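Local structure of Two-component system response regulator (Bacteroides fragilis, 2QR3) at residues Ala103-Val108 / Leu117-Asn122. The protein is a two-component system response regulator that probably binds DNA and ATP to regulate transcription, present here as its N-terminal signal receiver domain. Residues are numbered along the deposited sequence; the frame is centred on the assembly and turned at random. Where two conformers were deposited one is given.
Sequences ASDFVV and LETLLN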
# COMPACT_ATOMS: atom_id res chain seq x y z
N ALA A 103 10.67 1.07 -2.02
CA ALA A 103 9.31 0.60 -2.32
C ALA A 103 9.33 -0.58 -3.31
O ALA A 103 10.14 -0.61 -4.24
CB ALA A 103 8.45 1.74 -2.90
N SER A 104 8.42 -1.55 -3.15
CA SER A 104 8.39 -2.72 -4.01
C SER A 104 7.88 -2.45 -5.41
O SER A 104 8.31 -3.11 -6.34
CB SER A 104 7.56 -3.83 -3.37
OG SER A 104 8.24 -4.28 -2.22
N ASP A 105 6.93 -1.50 -5.54
CA ASP A 105 6.31 -1.17 -6.81
C ASP A 105 5.45 0.06 -6.59
O ASP A 105 5.37 0.57 -5.47
CB ASP A 105 5.42 -2.32 -7.31
CG ASP A 105 5.41 -2.45 -8.84
OD1 ASP A 105 5.66 -1.46 -9.56
OD2 ASP A 105 5.14 -3.58 -9.32
N PHE A 106 4.86 0.55 -7.66
CA PHE A 106 3.82 1.58 -7.52
C PHE A 106 2.71 1.40 -8.54
O PHE A 106 2.89 0.74 -9.59
CB PHE A 106 4.40 3.02 -7.51
CG PHE A 106 5.00 3.48 -8.84
CD1 PHE A 106 6.41 3.52 -8.97
CD2 PHE A 106 4.22 3.95 -9.88
CE1 PHE A 106 7.01 3.99 -10.15
CE2 PHE A 106 4.81 4.41 -11.09
CZ PHE A 106 6.22 4.40 -11.22
N VAL A 107 1.54 1.95 -8.20
CA VAL A 107 0.35 1.90 -9.04
C VAL A 107 -0.12 3.35 -9.16
O VAL A 107 -0.17 4.06 -8.19
CB VAL A 107 -0.78 1.06 -8.39
CG1 VAL A 107 -2.04 1.03 -9.32
CG2 VAL A 107 -0.28 -0.37 -8.11
N VAL A 108 -0.41 3.80 -10.37
CA VAL A 108 -0.81 5.20 -10.56
C VAL A 108 -2.33 5.30 -10.47
O VAL A 108 -3.02 4.37 -10.84
CB VAL A 108 -0.30 5.74 -11.91
CG1 VAL A 108 -0.77 7.16 -12.11
CG2 VAL A 108 1.24 5.72 -11.95
N LEU A 117 -4.69 -5.09 -9.18
CA LEU A 117 -4.70 -6.40 -8.53
C LEU A 117 -3.38 -7.11 -8.80
O LEU A 117 -2.77 -7.68 -7.88
CB LEU A 117 -5.88 -7.25 -9.01
CG LEU A 117 -5.96 -8.70 -8.50
CD1 LEU A 117 -5.96 -8.82 -6.96
CD2 LEU A 117 -7.19 -9.36 -9.13
N GLU A 118 -2.97 -7.10 -10.06
CA GLU A 118 -1.78 -7.82 -10.50
C GLU A 118 -0.52 -7.34 -9.83
O GLU A 118 0.30 -8.15 -9.41
CB GLU A 118 -1.65 -7.79 -12.01
CG GLU A 118 -2.78 -8.62 -12.63
CD GLU A 118 -2.54 -9.01 -14.07
OE1 GLU A 118 -1.63 -8.43 -14.72
OE2 GLU A 118 -3.27 -9.90 -14.55
N THR A 119 -0.38 -6.02 -9.72
CA THR A 119 0.77 -5.41 -9.01
C THR A 119 0.81 -5.87 -7.57
O THR A 119 1.88 -6.19 -7.05
CB THR A 119 0.75 -3.88 -9.11
OG1 THR A 119 0.82 -3.50 -10.50
CG2 THR A 119 1.89 -3.21 -8.34
N LEU A 120 -0.37 -5.92 -6.93
CA LEU A 120 -0.43 -6.27 -5.50
C LEU A 120 -0.17 -7.76 -5.30
O LEU A 120 0.58 -8.13 -4.43
CB LEU A 120 -1.78 -5.88 -4.89
CG LEU A 120 -1.95 -4.37 -4.75
CD1 LEU A 120 -3.46 -4.01 -4.52
CD2 LEU A 120 -1.03 -3.79 -3.65
N LEU A 121 -0.77 -8.59 -6.14
CA LEU A 121 -0.46 -10.04 -6.07
C LEU A 121 1.02 -10.30 -6.29
O LEU A 121 1.64 -11.07 -5.52
CB LEU A 121 -1.30 -10.84 -7.06
CG LEU A 121 -2.82 -10.78 -6.93
CD1 LEU A 121 -3.52 -11.42 -8.12
CD2 LEU A 121 -3.30 -11.44 -5.65
N ASN A 122 1.60 -9.68 -7.31
CA ASN A 122 3.04 -9.85 -7.56
C ASN A 122 3.88 -9.37 -6.38
O ASN A 122 4.84 -10.02 -5.99
CB ASN A 122 3.45 -9.19 -8.88
CG ASN A 122 2.87 -9.90 -10.11
OD1 ASN A 122 2.27 -10.97 -10.01
ND2 ASN A 122 3.03 -9.28 -11.29
O HOH W 1 4.64 -5.85 -7.95
O HOH W 2 1.50 -0.49 -11.49
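Thr119 packs its methyl group between Asp105 and Val107, joining helix 113-124 to strand 105-109. The direct part of the contact is van der Waals in kind and centres on this methyl. Thr119 CG2 lies 3.6 Å from Val107 CG2, and the two side chains run past each other in opposite directions. The same methyl rests against the carboxylate of Asp105, with Asp105 OD2 nearest, 3.4 Å from Thr119 CG2. The first torsion of Thr119 sets CG2 anti to the backbone N and points it at the strand. It also puts OG1 beside the backbone N. There OG1 hydrogen-bonds Lys115 O, one turn earlier in the helix.

Two waters add polar links. One donates to Asp105 OD2 at 2.7 Å and to Thr119 O at 2.9 Å. The other donates to Phe106 O at 2.7 Å and more distantly to Thr119 OG1 at 3.2 Å. Water thus bridges the strand to the Thr119 carbonyl and, by a longer bond, to its hydroxyl, whose main partner is Lys115 O.

A local bond helps place the Asp105 carboxylate. Phe106 N donates to Asp105 OD1 at 2.9 Å, on its anti side and 25° out of the carboxylate plane, with a bent N-H...O angle of 142°. OD2 is the oxygen that accepts the bridging water and lies against the Thr119 methyl.

Asp105 and Val107 turn to the helix, while Phe106 points away and packs on Ala95, Val96 and Ile99 of helix 92-100. Val107 also touches Val84 and Phe86 of the neighbouring strand. The strand and helix segments run nearly antiparallel, at 166°, with axes 8.9 Å apart. This is the last strand and last helix of the CheY-like receiver fold, a three-layer alpha/beta/alpha sandwich with parallel strand order 2-1-3-4-5.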